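Local coordinates for protein L-lysine 6-oxidase (Marinomonas mediterranea, PDB 3WEU) that oxidises the side-chain amine of free L-lysine with a cysteine tryptophylquinone cofactor, releasing ammonium and antibacterial hydrogen peroxide, at residues D20-N25 / T184-S189; P33-V38 / T44-F49. All blocks are in the same frame, centred on the assembly; numbering follows the deposited sequence.

Interaction 1 of 2, residues D20-N25 / T184-S189. With EDO (1,2-ethanediol), chain L.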
loop_
_atom_site.group_PDB
_atom_site.type_symbol
_atom_site.label_atom_id
_atom_site.label_comp_id
_atom_site.label_asym_id
_atom_site.label_seq_id
_atom_site.Cartn_x
_atom_site.Cartn_y
_atom_site.Cartn_z
ATOM N N ASP A 20 20.048 -0.198 32.837
ATOM C CA ASP A 20 21.203 -0.154 33.714
ATOM C C ASP A 20 22.508 -0.611 33.043
ATOM O O ASP A 20 23.543 -0.665 33.677
ATOM C CB ASP A 20 20.951 -1.053 34.951
ATOM C CG ASP A 20 19.920 -0.433 35.887
ATOM O OD1 ASP A 20 19.658 0.784 35.791
ATOM O OD2 ASP A 20 19.334 -1.188 36.682
ATOM N N ASN A 21 22.427 -1.013 31.770
ATOM C CA ASN A 21 23.578 -1.598 31.054
ATOM C C ASN A 21 24.077 -0.608 29.979
ATOM O O ASN A 21 23.500 -0.520 28.869
ATOM C CB ASN A 21 23.183 -2.929 30.416
ATOM C CG ASN A 21 24.344 -3.676 29.794
ATOM O OD1 ASN A 21 25.490 -3.264 29.897
ATOM N ND2 ASN A 21 24.059 -4.803 29.177
ATOM N N PHE A 22 25.152 0.098 30.293
ATOM C CA PHE A 22 25.606 1.190 29.425
ATOM C C PHE A 22 27.124 1.299 29.443
ATOM O O PHE A 22 27.789 0.807 30.356
ATOM C CB PHE A 22 24.991 2.546 29.801
ATOM C CG PHE A 22 25.153 2.915 31.236
ATOM C CD1 PHE A 22 26.230 3.674 31.668
ATOM C CD2 PHE A 22 24.217 2.505 32.157
ATOM C CE1 PHE A 22 26.417 3.998 33.004
ATOM C CE2 PHE A 22 24.383 2.836 33.532
ATOM C CZ PHE A 22 25.487 3.555 33.940
ATOM N N VAL A 23 27.640 2.020 28.445
ATOM C CA VAL A 23 28.997 2.393 28.399
ATOM C C VAL A 23 29.104 3.909 28.580
ATOM O O VAL A 23 28.120 4.634 28.436
ATOM C CB VAL A 23 29.661 1.893 27.073
ATOM C CG1 VAL A 23 29.644 0.371 27.021
ATOM C CG2 VAL A 23 28.960 2.372 25.823
ATOM N N LEU A 24 30.313 4.367 28.887
ATOM C CA LEU A 24 30.604 5.758 28.967
ATOM C C LEU A 24 31.307 6.269 27.694
ATOM O O LEU A 24 31.757 5.534 26.789
ATOM C CB LEU A 24 31.509 6.031 30.178
ATOM C CG LEU A 24 30.843 5.634 31.510
ATOM C CD1 LEU A 24 31.754 5.959 32.634
ATOM C CD2 LEU A 24 29.484 6.316 31.697
ATOM N N ASN A 25 31.399 7.585 27.651
ATOM C CA ASN A 25 31.766 8.279 26.428
ATOM C C ASN A 25 33.181 8.021 26.003
ATOM O O ASN A 25 34.064 7.762 26.819
ATOM C CB ASN A 25 31.659 9.792 26.593
ATOM C CG ASN A 25 32.304 10.280 27.852
ATOM O OD1 ASN A 25 31.743 10.145 28.962
ATOM N ND2 ASN A 25 33.499 10.871 27.715
ATOM N N THR A 184 17.945 8.977 30.870
ATOM C CA THR A 184 18.253 8.771 32.289
ATOM C C THR A 184 19.377 9.705 32.717
ATOM O O THR A 184 20.386 9.822 32.014
ATOM C CB THR A 184 18.704 7.308 32.522
ATOM O OG1 THR A 184 17.820 6.362 31.900
ATOM C CG2 THR A 184 18.850 7.001 33.997
ATOM N N LEU A 185 19.259 10.374 33.862
ATOM C CA LEU A 185 20.344 11.158 34.436
ATOM C C LEU A 185 20.903 10.369 35.612
ATOM O O LEU A 185 20.151 9.704 36.356
ATOM C CB LEU A 185 19.899 12.505 35.019
ATOM C CG LEU A 185 19.201 13.445 34.074
ATOM C CD1 LEU A 185 19.057 14.805 34.729
ATOM C CD2 LEU A 185 19.977 13.547 32.745
ATOM N N ARG A 186 22.224 10.331 35.694
ATOM C CA ARG A 186 22.881 9.747 36.843
ATOM C C ARG A 186 23.963 10.681 37.357
ATOM O O ARG A 186 24.381 11.610 36.653
ATOM C CB ARG A 186 23.522 8.434 36.467
ATOM C CG ARG A 186 22.571 7.302 36.343
ATOM C CD ARG A 186 23.295 6.069 35.814
ATOM N NE ARG A 186 22.480 4.841 35.908
ATOM C CZ ARG A 186 22.534 3.931 36.889
ATOM N NH1 ARG A 186 23.267 4.090 37.964
ATOM N NH2 ARG A 186 21.768 2.869 36.825
ATOM N N THR A 187 24.483 10.365 38.529
ATOM C CA THR A 187 25.738 10.867 38.986
ATOM C C THR A 187 26.598 9.686 39.330
ATOM O O THR A 187 26.085 8.613 39.637
ATOM C CB THR A 187 25.690 11.759 40.221
ATOM O OG1 THR A 187 25.039 11.047 41.284
ATOM C CG2 THR A 187 24.994 13.140 39.878
ATOM N N ASP A 188 27.897 9.915 39.298
ATOM C CA ASP A 188 28.900 8.894 39.622
ATOM C C ASP A 188 29.160 9.057 41.121
ATOM O O ASP A 188 28.398 9.786 41.826
ATOM C CB ASP A 188 30.171 8.976 38.759
ATOM C CG ASP A 188 31.082 10.127 39.088
ATOM O OD1 ASP A 188 30.756 10.989 39.948
ATOM O OD2 ASP A 188 32.158 10.217 38.438
ATOM N N SER A 189 30.138 8.325 41.627
ATOM C CA SER A 189 30.404 8.309 43.052
ATOM C C SER A 189 30.890 9.644 43.616
ATOM O O SER A 189 30.926 9.819 44.826
ATOM C CB SER A 189 31.344 7.157 43.432
ATOM O OG SER A 189 32.610 7.423 42.966
HETATM C C1 EDO L . 25.177 -8.641 29.470
HETATM O O1 EDO L . 24.207 -9.151 28.588
HETATM C C2 EDO L . 26.315 -8.183 28.643
HETATM O O2 EDO L . 26.164 -6.752 28.479
#

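Interaction 2 of 2, residues P33-V38 / T44-F49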
loop_
_atom_site.group_PDB
_atom_site.type_symbol
_atom_site.label_atom_id
_atom_site.label_comp_id
_atom_site.label_asym_id
_atom_site.label_seq_id
_atom_site.Cartn_x
_atom_site.Cartn_y
_atom_site.Cartn_z
ATOM N N PRO A 33 34.162 3.912 23.224
ATOM C CA PRO A 33 33.497 4.152 24.512
ATOM C C PRO A 33 33.998 3.152 25.561
ATOM O O PRO A 33 34.725 2.209 25.235
ATOM C CB PRO A 33 32.028 3.914 24.202
ATOM C CG PRO A 33 32.085 2.890 23.130
ATOM C CD PRO A 33 33.279 3.242 22.284
ATOM N N TYR A 34 33.671 3.409 26.838
ATOM C CA TYR A 34 34.304 2.739 27.965
ATOM C C TYR A 34 33.373 1.936 28.804
ATOM O O TYR A 34 32.262 2.341 29.071
ATOM C CB TYR A 34 34.951 3.786 28.913
ATOM C CG TYR A 34 36.304 4.140 28.486
ATOM C CD1 TYR A 34 36.524 4.990 27.364
ATOM C CD2 TYR A 34 37.391 3.584 29.121
ATOM C CE1 TYR A 34 37.804 5.257 26.936
ATOM C CE2 TYR A 34 38.675 3.803 28.670
ATOM C CZ TYR A 34 38.861 4.651 27.599
ATOM O OH TYR A 34 40.127 4.870 27.265
ATOM N N GLU A 35 33.847 0.766 29.233
ATOM C CA GLU A 35 33.226 0.087 30.342
ATOM C C GLU A 35 33.440 0.939 31.588
ATOM O O GLU A 35 34.277 1.891 31.600
ATOM C CB GLU A 35 33.847 -1.293 30.544
ATOM C CG GLU A 35 33.729 -2.265 29.385
ATOM C CD GLU A 35 32.329 -2.652 29.001
ATOM O OE1 GLU A 35 31.433 -2.629 29.892
ATOM O OE2 GLU A 35 32.171 -3.080 27.837
ATOM N N HIS A 36 32.705 0.622 32.647
ATOM C CA HIS A 36 32.879 1.345 33.867
ATOM C C HIS A 36 32.791 0.433 35.091
ATOM O O HIS A 36 32.263 -0.664 34.986
ATOM C CB HIS A 36 31.807 2.452 33.942
ATOM C CG HIS A 36 30.429 1.910 33.987
ATOM N ND1 HIS A 36 29.864 1.421 35.147
ATOM C CD2 HIS A 36 29.498 1.754 33.015
ATOM C CE1 HIS A 36 28.665 0.943 34.880
ATOM N NE2 HIS A 36 28.423 1.117 33.588
ATOM N N ASP A 37 33.226 0.953 36.235
ATOM C CA ASP A 37 33.139 0.218 37.543
ATOM C C ASP A 37 31.873 0.604 38.285
ATOM O O ASP A 37 31.108 1.350 37.779
ATOM C CB ASP A 37 34.320 0.478 38.447
ATOM C CG ASP A 37 34.475 1.906 38.855
ATOM O OD1 ASP A 37 33.569 2.764 38.877
ATOM O OD2 ASP A 37 35.604 2.193 39.155
ATOM N N VAL A 38 31.667 0.085 39.506
ATOM C CA VAL A 38 30.411 0.337 40.212
ATOM C C VAL A 38 30.209 1.754 40.660
ATOM O O VAL A 38 29.073 2.121 40.908
ATOM C CB VAL A 38 30.250 -0.603 41.446
ATOM C CG1 VAL A 38 30.183 -2.033 40.923
ATOM C CG2 VAL A 38 31.354 -0.369 42.428
ATOM N N THR A 44 38.096 0.186 31.239
ATOM C CA THR A 44 38.681 -0.316 30.002
ATOM C C THR A 44 37.770 0.091 28.887
ATOM O O THR A 44 36.597 0.383 29.121
ATOM C CB THR A 44 38.733 -1.857 29.945
ATOM O OG1 THR A 44 37.403 -2.426 29.798
ATOM C CG2 THR A 44 39.331 -2.444 31.104
ATOM N N THR A 45 38.265 0.061 27.660
ATOM C CA THR A 45 37.376 0.262 26.528
ATOM C C THR A 45 36.381 -0.865 26.420
ATOM O O THR A 45 36.538 -1.991 26.980
ATOM C CB THR A 45 38.144 0.425 25.235
ATOM O OG1 THR A 45 39.094 -0.605 25.180
ATOM C CG2 THR A 45 38.856 1.710 25.259
ATOM N N VAL A 46 35.301 -0.565 25.730
ATOM C CA VAL A 46 34.161 -1.467 25.578
ATOM C C VAL A 46 34.570 -2.860 25.133
ATOM O O VAL A 46 35.389 -3.029 24.225
ATOM C CB VAL A 46 33.172 -0.887 24.556
ATOM C CG1 VAL A 46 33.839 -0.774 23.205
ATOM C CG2 VAL A 46 31.920 -1.748 24.404
ATOM N N VAL A 47 33.992 -3.856 25.788
ATOM C CA VAL A 47 34.162 -5.219 25.358
ATOM C C VAL A 47 33.116 -5.482 24.293
ATOM O O VAL A 47 33.495 -5.578 23.136
ATOM C CB VAL A 47 34.052 -6.180 26.554
ATOM C CG1 VAL A 47 34.176 -7.620 26.094
ATOM C CG2 VAL A 47 35.106 -5.820 27.616
ATOM N N ASN A 48 31.834 -5.630 24.644
ATOM C CA ASN A 48 30.780 -5.770 23.646
ATOM C C ASN A 48 29.845 -4.574 23.567
ATOM O O ASN A 48 29.448 -4.070 24.598
ATOM C CB ASN A 48 29.961 -7.019 23.914
ATOM C CG ASN A 48 30.771 -8.313 23.747
ATOM O OD1 ASN A 48 31.666 -8.430 22.948
ATOM N ND2 ASN A 48 30.475 -9.245 24.566
ATOM N N PHE A 49 29.487 -4.146 22.361
ATOM C CA PHE A 49 28.603 -3.021 22.224
ATOM C C PHE A 49 27.156 -3.408 22.542
ATOM O O PHE A 49 26.311 -2.533 22.854
ATOM C CB PHE A 49 28.638 -2.520 20.792
ATOM C CG PHE A 49 29.914 -1.876 20.409
ATOM C CD1 PHE A 49 30.836 -2.543 19.608
ATOM C CD2 PHE A 49 30.184 -0.552 20.835
ATOM C CE1 PHE A 49 32.031 -1.918 19.218
ATOM C CE2 PHE A 49 31.388 0.065 20.419
ATOM C CZ PHE A 49 32.293 -0.624 19.652
HETATM O O HOH W 1 30.589 -6.116 27.215
#

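Interaction 1 of 2, residues D20-N25 / T184-S189
Arg186 reaches Asp20 and Phe22 with a chain that stays extended from CG to NE. The Phe22 ring is set by a chi1 of 53°, which places CG between the backbone N and the carbonyl carbon and aims the ring at the strand 181-187. The two segments meet through these three side chains, and their backbones stay well apart. Phe22 CE2 lies over one face of the Arg186 guanidinium. Phe22 CE2 is 3.6 Å from Arg186 NE, and Phe22 CZ is 3.8 Å from Arg186 CD. The ring and guanidinium planes are 43° apart, so this is a tilted contact and not a flat stack. Asp20 comes to the edge of the guanidinium. Asp20 OD1 is 3.1 Å from Arg186 NH2 in a salt bridge. The hydrogen bond within it is weak and strongly bent at the hydrogen, and the carboxylate stands almost upright to the guanidinium plane at 83°. Next to Asp20 in the chain, Asn21 ND2 gives a much straighter bond to O2 of a 1,2-ethanediol, at 3.0 Å. That molecule probably comes from the crystallisation liquor. Phe22 also touches Leu196, while Arg186 rests on Thr150. The result is a partly buried contact between strand 181-187 and the segment 20-25, with the ring of Phe22 supporting the guanidinium. The poor angle suggests that charge, more than hydrogen-bond direction, probably holds the Asp20-Arg186 pair.

Interaction 2 of 2, residues P33-V38 / T44-F49
Glu35 brings its carboxylate to the backbone of Val46 and Val47, while Tyr34 meets Thr45 with a ring face. The Glu35 chain bends at chi2 (-62°), which lays the carboxylate alongside that backbone. Glu35 OE2 takes the N-H of Val47 N at 2.8 Å on the anti lone pair, in a nearly straight bond of 168°. The same oxygen has a weak water link to Asn48 N. The other oxygen, OE1, forms a salt bridge with Arg57. Tyr34 presents one face of its ring to the methyl of Thr45. Thr45 CG2 sits 4.1 Å from the Tyr34 ring centroid, offset toward the rim, in a CH-pi contact. Pro33 touches Val46 and Phe49 through CG. Pro33 CG is 4.1 Å from Val46 CG1 and 4.0 Å from Phe49 CE2, and the Pro33 and Phe49 side chains cross at about a right angle. Phe49 stacks in turn with Phe631.

Between these side chains the backbones form one antiparallel, non-hydrogen-bonded pair, Tyr34 with Thr45. Two hydrogen bonds flank it. Val46 N binds Pro33 O at 2.9 Å, and Glu35 N binds Thr44 O at 2.8 Å. The chain turns a corner at Thr44; on its other side Glu35 also bonds to Thr43 through the backbone. Beyond the pair, Val47 N is bonded by a side chain, the carboxylate of Glu35. Arg57 on OE1 would probably favour the ionised form of Glu35, which makes OE2 a good acceptor for the Val47 N-H.

In the fold
Interactions 1 and 2 are neighbours in the N-terminal part of the chain, with centres about 11 Å apart. Strands 22-24 and 34-36 are consecutive, and they join the two contacts directly. Leu24 N lies 2.8 Å from Tyr34 O, a probable hydrogen bond, and the Phe22 ring stacks with that of His36. Val23 packs against both Pro33 and Val46. Arg57, the partner of Glu35, also makes weak bonds to Asn21 and Phe22. The ethanediol bound by Asn21 is about 6 Å from the side chain of Asn48 at the nearest atoms. Arg633 and Glu649 bond to the backbone of 46-49, which ties interaction 2 to a much later part of the chain.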